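Hypothetical protein Rv0793 (Mycobacterium tuberculosis, PDB 1Y0H) is a putative monooxygenase that may take part in antibiotic biosynthesis or scavenge reactive oxygen species, and works as a homodimer. Local coordinates at residues P5-A10 against T92-L97; M13-A18 against L84-V89; R34-C39 against E57-R62. One frame throughout, in Å; residues are numbered along the deposited sequence.

Contact 1 (P5-A10 against T92-L97)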
# COMPACT_ATOMS: atom_id res chain seq x y z
N PRO A 5 -13.60 -6.69 4.47
CA PRO A 5 -12.78 -5.98 3.48
C PRO A 5 -11.31 -6.37 3.52
O PRO A 5 -10.78 -6.78 4.56
CB PRO A 5 -12.93 -4.50 3.87
CG PRO A 5 -14.14 -4.44 4.71
CD PRO A 5 -14.28 -5.77 5.39
N VAL A 6 -10.67 -6.24 2.36
CA VAL A 6 -9.26 -6.57 2.22
C VAL A 6 -8.62 -5.52 1.34
O VAL A 6 -9.31 -4.80 0.61
CB VAL A 6 -9.02 -8.00 1.60
CG1 VAL A 6 -9.57 -9.09 2.49
CG2 VAL A 6 -9.57 -8.12 0.16
N ALA A 7 -7.30 -5.43 1.43
CA ALA A 7 -6.52 -4.62 0.50
C ALA A 7 -5.40 -5.46 -0.13
O ALA A 7 -5.07 -6.53 0.36
CB ALA A 7 -5.95 -3.37 1.20
N VAL A 8 -4.83 -4.97 -1.22
CA VAL A 8 -3.73 -5.66 -1.87
C VAL A 8 -2.72 -4.60 -2.28
O VAL A 8 -3.10 -3.52 -2.77
CB VAL A 8 -4.19 -6.41 -3.15
CG1 VAL A 8 -3.03 -7.15 -3.81
CG2 VAL A 8 -5.32 -7.38 -2.84
N ILE A 9 -1.45 -4.89 -2.04
CA ILE A 9 -0.37 -4.10 -2.63
C ILE A 9 0.29 -4.99 -3.66
O ILE A 9 0.65 -6.12 -3.37
CB ILE A 9 0.69 -3.67 -1.58
CG1 ILE A 9 0.06 -2.76 -0.54
CG2 ILE A 9 1.89 -2.96 -2.26
CD1 ILE A 9 0.96 -2.53 0.70
N ALA A 10 0.45 -4.46 -4.87
CA ALA A 10 1.15 -5.20 -5.92
C ALA A 10 2.27 -4.30 -6.43
O ALA A 10 2.01 -3.16 -6.85
CB ALA A 10 0.21 -5.56 -7.06
N THR A 92 1.08 -8.52 -1.91
CA THR A 92 0.74 -8.72 -0.51
C THR A 92 -0.73 -8.49 -0.29
O THR A 92 -1.27 -7.44 -0.63
CB THR A 92 1.55 -7.78 0.39
OG1 THR A 92 2.95 -7.97 0.12
CG2 THR A 92 1.28 -8.07 1.87
N VAL A 93 -1.40 -9.49 0.30
CA VAL A 93 -2.80 -9.31 0.68
C VAL A 93 -2.84 -8.82 2.12
O VAL A 93 -2.12 -9.34 2.97
CB VAL A 93 -3.61 -10.61 0.48
CG1 VAL A 93 -5.05 -10.46 0.99
CG2 VAL A 93 -3.58 -11.01 -1.00
N LEU A 94 -3.69 -7.83 2.37
CA LEU A 94 -3.74 -7.12 3.65
C LEU A 94 -5.11 -7.16 4.31
O LEU A 94 -6.14 -6.98 3.66
CB LEU A 94 -3.32 -5.66 3.46
CG LEU A 94 -1.96 -5.37 2.83
CD1 LEU A 94 -1.87 -3.88 2.50
CD2 LEU A 94 -0.83 -5.77 3.77
N ALA A 95 -5.10 -7.38 5.62
CA ALA A 95 -6.31 -7.31 6.44
C ALA A 95 -6.29 -6.01 7.24
O ALA A 95 -5.34 -5.76 7.98
CB ALA A 95 -6.39 -8.51 7.38
N PRO A 96 -7.34 -5.17 7.08
CA PRO A 96 -7.38 -3.90 7.81
C PRO A 96 -7.36 -4.12 9.31
O PRO A 96 -7.99 -5.05 9.81
CB PRO A 96 -8.72 -3.29 7.39
CG PRO A 96 -9.08 -3.94 6.12
CD PRO A 96 -8.50 -5.33 6.19
N LEU A 97 -6.58 -3.30 10.00
CA LEU A 97 -6.61 -3.23 11.46
C LEU A 97 -7.28 -1.91 11.86
O LEU A 97 -8.12 -1.88 12.77
CB LEU A 97 -5.20 -3.35 12.04
CG LEU A 97 -4.41 -4.65 11.85
CD1 LEU A 97 -3.09 -4.56 12.60
CD2 LEU A 97 -5.18 -5.88 12.29
O HOH W 1 3.81 -6.33 -2.15

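Contact 2 (M13-A18 against L84-V89)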
# COMPACT_ATOMS: atom_id res chain seq x y z
N MET A 13 8.35 -4.42 -11.04
CA MET A 13 9.68 -3.92 -11.33
C MET A 13 10.00 -4.17 -12.82
O MET A 13 10.58 -5.19 -13.18
CB MET A 13 10.72 -4.55 -10.38
CG MET A 13 10.56 -4.15 -8.91
SD MET A 13 9.15 -4.97 -8.07
CE MET A 13 9.54 -4.70 -6.33
N PRO A 14 9.58 -3.24 -13.69
CA PRO A 14 9.77 -3.46 -15.12
C PRO A 14 11.22 -3.38 -15.54
O PRO A 14 12.02 -2.70 -14.89
CB PRO A 14 9.00 -2.30 -15.77
CG PRO A 14 8.99 -1.23 -14.75
CD PRO A 14 8.89 -1.95 -13.42
N ARG A 15 11.55 -4.07 -16.61
CA ARG A 15 12.78 -3.77 -17.31
C ARG A 15 12.64 -2.34 -17.83
O ARG A 15 11.53 -1.93 -18.19
CB ARG A 15 13.00 -4.71 -18.49
CG ARG A 15 13.10 -6.18 -18.14
CD ARG A 15 13.70 -6.93 -19.33
NE ARG A 15 13.09 -6.50 -20.59
CZ ARG A 15 11.99 -7.03 -21.10
NH1 ARG A 15 11.39 -8.03 -20.48
NH2 ARG A 15 11.49 -6.56 -22.23
N PRO A 16 13.75 -1.59 -17.88
CA PRO A 16 13.69 -0.22 -18.40
C PRO A 16 13.00 -0.13 -19.75
O PRO A 16 12.15 0.76 -19.95
CB PRO A 16 15.17 0.19 -18.49
CG PRO A 16 15.83 -0.61 -17.38
CD PRO A 16 15.11 -1.95 -17.42
N ASP A 17 13.31 -1.05 -20.67
CA ASP A 17 12.72 -1.00 -22.01
C ASP A 17 11.24 -1.34 -22.01
O ASP A 17 10.54 -1.05 -22.98
CB ASP A 17 13.46 -1.94 -22.98
CG ASP A 17 13.22 -3.41 -22.68
OD1 ASP A 17 13.85 -3.95 -21.75
OD2 ASP A 17 12.40 -4.04 -23.39
N ALA A 18 10.76 -1.94 -20.93
CA ALA A 18 9.38 -2.40 -20.86
C ALA A 18 8.49 -1.48 -20.04
O ALA A 18 7.31 -1.77 -19.87
CB ALA A 18 9.33 -3.81 -20.26
N LEU A 84 7.35 -8.61 -18.87
CA LEU A 84 7.81 -7.22 -18.87
C LEU A 84 8.73 -6.89 -17.69
O LEU A 84 9.28 -5.79 -17.62
CB LEU A 84 6.60 -6.27 -18.84
CG LEU A 84 5.58 -6.48 -19.97
CD1 LEU A 84 4.41 -5.55 -19.79
CD2 LEU A 84 6.25 -6.20 -21.30
N LEU A 85 8.88 -7.84 -16.77
CA LEU A 85 9.47 -7.55 -15.46
C LEU A 85 10.82 -8.21 -15.24
O LEU A 85 11.17 -9.18 -15.91
CB LEU A 85 8.51 -7.98 -14.36
CG LEU A 85 7.05 -7.55 -14.50
CD1 LEU A 85 6.19 -8.20 -13.44
CD2 LEU A 85 6.92 -6.01 -14.47
N THR A 86 11.57 -7.65 -14.30
CA THR A 86 12.86 -8.21 -13.91
C THR A 86 12.68 -9.32 -12.89
O THR A 86 13.62 -10.05 -12.59
CB THR A 86 13.77 -7.16 -13.25
OG1 THR A 86 13.12 -6.61 -12.10
CG2 THR A 86 14.13 -6.05 -14.23
N ARG A 87 11.48 -9.41 -12.33
CA ARG A 87 11.16 -10.39 -11.30
C ARG A 87 9.64 -10.46 -11.23
O ARG A 87 8.96 -9.53 -11.68
CB ARG A 87 11.73 -9.92 -9.96
CG ARG A 87 11.32 -8.49 -9.63
CD ARG A 87 12.02 -7.95 -8.42
NE ARG A 87 11.37 -8.40 -7.21
CZ ARG A 87 11.81 -8.15 -5.98
NH1 ARG A 87 12.92 -7.43 -5.80
NH2 ARG A 87 11.14 -8.61 -4.94
N PRO A 88 9.08 -11.54 -10.66
CA PRO A 88 7.62 -11.62 -10.60
C PRO A 88 7.00 -10.48 -9.80
O PRO A 88 7.67 -9.89 -8.92
CB PRO A 88 7.36 -12.95 -9.86
CG PRO A 88 8.67 -13.28 -9.18
CD PRO A 88 9.75 -12.71 -10.04
N VAL A 89 5.73 -10.20 -10.07
CA VAL A 89 4.97 -9.20 -9.31
C VAL A 89 5.02 -9.60 -7.84
O VAL A 89 4.85 -10.78 -7.50
CB VAL A 89 3.48 -9.11 -9.77
CG1 VAL A 89 2.74 -7.99 -9.02
CG2 VAL A 89 3.39 -8.84 -11.27
O HOH W 2 7.92 -7.15 -10.45
O HOH W 3 12.15 -9.86 -18.39

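Contact 3 (R34-C39 against E57-R62)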
# COMPACT_ATOMS: atom_id res chain seq x y z
N ARG A 34 -12.10 -0.66 -11.28
CA ARG A 34 -12.87 0.31 -10.47
C ARG A 34 -14.37 0.10 -10.65
O ARG A 34 -15.13 0.41 -9.74
CB ARG A 34 -12.49 1.76 -10.80
CG ARG A 34 -11.13 2.16 -10.26
CD ARG A 34 -10.83 3.61 -10.61
NE ARG A 34 -9.47 3.97 -10.23
CZ ARG A 34 -8.80 5.02 -10.68
NH1 ARG A 34 -9.37 5.87 -11.55
NH2 ARG A 34 -7.57 5.24 -10.26
N ALA A 35 -14.77 -0.43 -11.81
CA ALA A 35 -16.19 -0.68 -12.12
C ALA A 35 -16.77 -1.90 -11.41
O ALA A 35 -18.00 -2.05 -11.34
CB ALA A 35 -16.41 -0.78 -13.62
N GLU A 36 -15.90 -2.77 -10.91
CA GLU A 36 -16.33 -3.93 -10.11
C GLU A 36 -17.15 -3.49 -8.89
O GLU A 36 -16.71 -2.62 -8.13
CB GLU A 36 -15.13 -4.76 -9.65
CG GLU A 36 -14.33 -5.44 -10.77
CD GLU A 36 -12.99 -6.03 -10.30
OE1 GLU A 36 -12.78 -6.20 -9.07
OE2 GLU A 36 -12.12 -6.33 -11.16
N ASP A 37 -18.31 -4.12 -8.72
CA ASP A 37 -19.20 -3.84 -7.59
C ASP A 37 -18.43 -3.87 -6.27
O ASP A 37 -18.67 -3.06 -5.37
CB ASP A 37 -20.32 -4.88 -7.56
CG ASP A 37 -21.42 -4.53 -6.58
OD1 ASP A 37 -22.24 -3.65 -6.90
OD2 ASP A 37 -21.47 -5.16 -5.50
N GLY A 38 -17.50 -4.81 -6.17
CA GLY A 38 -16.78 -5.05 -4.95
C GLY A 38 -15.46 -4.33 -4.78
O GLY A 38 -14.77 -4.53 -3.79
N CYS A 39 -15.09 -3.49 -5.75
CA CYS A 39 -13.85 -2.75 -5.67
C CYS A 39 -14.10 -1.38 -5.03
O CYS A 39 -14.83 -0.55 -5.59
CB CYS A 39 -13.23 -2.55 -7.06
SG CYS A 39 -11.64 -1.63 -7.00
N GLU A 57 -4.88 -1.57 -3.88
CA GLU A 57 -6.23 -2.01 -4.20
C GLU A 57 -6.99 -2.29 -2.92
O GLU A 57 -6.44 -2.84 -1.97
CB GLU A 57 -6.17 -3.31 -5.01
CG GLU A 57 -5.09 -3.34 -6.06
CD GLU A 57 -4.88 -4.70 -6.70
OE1 GLU A 57 -5.80 -5.57 -6.66
OE2 GLU A 57 -3.77 -4.88 -7.26
N ARG A 58 -8.26 -1.90 -2.90
CA ARG A 58 -9.13 -2.18 -1.76
C ARG A 58 -10.43 -2.80 -2.26
O ARG A 58 -11.05 -2.26 -3.17
CB ARG A 58 -9.47 -0.88 -1.03
CG ARG A 58 -8.36 -0.22 -0.24
CD ARG A 58 -8.96 1.04 0.39
NE ARG A 58 -8.03 1.82 1.20
CZ ARG A 58 -7.39 2.90 0.77
NH1 ARG A 58 -6.57 3.54 1.59
NH2 ARG A 58 -7.55 3.34 -0.47
N TYR A 59 -10.83 -3.89 -1.62
CA TYR A 59 -12.03 -4.65 -1.99
C TYR A 59 -12.96 -4.73 -0.79
O TYR A 59 -12.52 -4.76 0.35
CB TYR A 59 -11.65 -6.05 -2.51
CG TYR A 59 -10.81 -5.92 -3.76
CD1 TYR A 59 -11.41 -5.72 -5.00
CD2 TYR A 59 -9.42 -5.95 -3.68
CE1 TYR A 59 -10.63 -5.55 -6.16
CE2 TYR A 59 -8.64 -5.78 -4.84
CZ TYR A 59 -9.26 -5.57 -6.06
OH TYR A 59 -8.50 -5.41 -7.20
N ARG A 60 -14.25 -4.77 -1.08
CA ARG A 60 -15.26 -4.76 -0.04
C ARG A 60 -15.27 -6.07 0.75
O ARG A 60 -15.78 -6.12 1.87
CB ARG A 60 -16.64 -4.45 -0.63
CG ARG A 60 -16.62 -3.14 -1.43
CD ARG A 60 -17.98 -2.47 -1.59
NE ARG A 60 -17.79 -1.02 -1.68
CZ ARG A 60 -17.50 -0.35 -2.79
NH1 ARG A 60 -17.37 -0.98 -3.96
NH2 ARG A 60 -17.33 0.97 -2.74
N SER A 61 -14.71 -7.13 0.17
CA SER A 61 -14.67 -8.46 0.82
C SER A 61 -13.59 -9.29 0.15
O SER A 61 -13.15 -8.97 -0.96
CB SER A 61 -16.03 -9.17 0.67
OG SER A 61 -16.27 -9.56 -0.68
N ARG A 62 -13.16 -10.36 0.81
CA ARG A 62 -12.25 -11.31 0.16
C ARG A 62 -12.91 -11.96 -1.05
O ARG A 62 -12.23 -12.23 -2.06
CB ARG A 62 -11.76 -12.38 1.15
CG ARG A 62 -10.95 -13.47 0.50
CD ARG A 62 -9.65 -12.94 -0.14
NE ARG A 62 -9.07 -13.94 -1.04
CZ ARG A 62 -7.93 -14.59 -0.80
NH1 ARG A 62 -7.23 -14.33 0.30
NH2 ARG A 62 -7.49 -15.49 -1.67

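Contact 1 (P5-A10 against T92-L97)
Ile9 and Leu94 meet because Ile9 CG1 and Leu94 CG both stand beside the backbone N, anti to the carbonyl carbon (chi1 -64° and -56°), so that the ends of two diagonally placed residues converge on one face of the sheet. There Ile9 CD1 lies 3.6 Å from Leu94 CD1, the two side chains passing each other at a slant. Ala7 fills the same face more thinly, its CB 4.2 Å from Leu94 CB, directly across the pair. On the reverse face Val8 and Val93 stand opposite each other at a non-hydrogen-bonded site and touch lightly through their CG2 methyls. The backbones form a regular antiparallel ladder. Two hydrogen-bonded pairs carry it. Ala7 N donates to Leu94 O at 3.0 Å, and Leu94 N returns a bond of 2.8 Å to Ala7 O; Ile9 and Thr92 form a second such pair. Between them Val8 CA adds a CA-H...O contact of 3.3 Å to Thr92 O. At one end a water is held by Thr92 OG1 and weakly by Ile9 O; at the other, Pro96, which has no N-H, sets its ring atom CD 3.2 Å from Pro5 O. This pairs the first and last strands of the chain, neighbours in the antiparallel sheet of the ferredoxin-like fold. Strand 6-12 bonds on its far edge to strand 53-59, helix 62-69 covers Val6, Val8 and Val93, and Ala7, Ile9 and Leu94 face the second subunit, where Leu94 to Pro96 continue the sheet by an antiparallel ladder with a strand of that neighbouring chain.

Contact 2 (M13-A18 against L84-V89)
Met13 O is gripped twice by Thr86: Thr86 N donates a nearly straight bond of 2.9 Å to Met13 O, and Thr86 OG1 donates a second, 3.1 Å long, from 33° off the carbonyl plane. The hydroxyl gets there because chi1 of 58° sets OG1 between the backbone N and the carbonyl carbon. Close by, Arg15 N donates a hydrogen bond of 3.0 Å to Leu84 O, and these bonds flank the single backbone bridge of Pro14 with Leu85. Packing is tightest round Leu84, where Ala18 CB sits 3.3 Å from Leu84 O and 3.9 Å from Leu84 CB; Leu85 CD2 lies against the Pro14 backbone. In the ferredoxin-like fold these are two connections at one end of the sheet: 13-18 leads from strand 6-12 into helix 19-35, while the loop 84-89 leads into the last strand, 90-96. Leu84 and Leu85 also reach that helix, at Ala21 and Leu22. Ala18 CB lies over one face of the Arg15 guanidinium, offset toward the rim. Asp17 holds this group in a side-on salt bridge, NE to OD1 and NH2 to OD2, while NH1 bonds to Glu83 O and to a water whose bond to Leu85 O is 2.8 Å long. The fit is looser at the exposed Arg87, which lies across Met13, and Met13 CE stands 4.1 Å above the centre of the Arg87 guanidinium. A water bridges Met13 N and Arg87 O.

Contact 3 (R34-C39 against E57-R62)
Arg60 reaches back across the turn with its guanidinium NH1 among backbone carbonyls: it donates a weak, bent bond of 2.8 Å to Asp37 O and comes within 3.0 Å of Cys39 O. The turn is type I, Glu36 to Cys39, closed by Cys39 N bonding to Glu36 O, and it carries the chain of this ferredoxin-like fold from helix 19-35 into strand 39-47, an outermost strand of this chain's sheet. Strand 53-59 runs antiparallel to that strand, and the pair Cys39-Tyr59, a non-hydrogen-bonded site, begins their ladder. A straighter backbone bond follows it, Arg60 N to Gly38 O at 2.8 Å, and Tyr59 CA makes a CA-H...O contact with the same oxygen. Arg60 CG also lies 3.3 Å from Gly38 O, so that carbonyl is hemmed in by one residue's N-H and side-chain stem. With CG beside the backbone N, chi1 -62°, the Tyr59 ring is turned across Cys39: Cys39 CB is 4.1 Å from Tyr59 CE1, and the sulfur stands obliquely to the ring, 40° from its normal, in a Cys sulfur-aromatic contact. Glu36 meets the ring at its edge, OE1 near the ring plane, while OE2 is bound by His68 and His73; the carboxylate and ring planes are 22° apart. His68 also meets the Tyr59 ring, and an acetate ion, probably from the crystallisation liquor, lies about 5 Å from the Tyr59 side chain and may mark a pocket. Ser61 caps helix 62-69 through Ala64 N. Glu57 OE1 holds the ring's far end, accepting a 2.8 Å hydrogen bond from Tyr59 OH on its anti side.

Contacts 1 and 3 belong to the sheet formed by this chain's four strands and meet through strands 6-12 and 53-59, with Val8 N probably bonded to Glu57 O and Val6 O to Tyr59 N; both also touch the second subunit. Contact 2 is a surface contact between loops, about 26 Å from contact 3 centre to centre, and reaches contact 1 through Ala10 CB and Val89 CG1. Contact 1 relies on a regular ladder with aliphatic faces, partly buried. Contacts 2 and 3 have one bridge each: contact 3, also partly buried, adds an aromatic ring and an arginine, contact 2 waters and charged side chains. Along the chain, contact 3 is nested within contact 2, and that within contact 1.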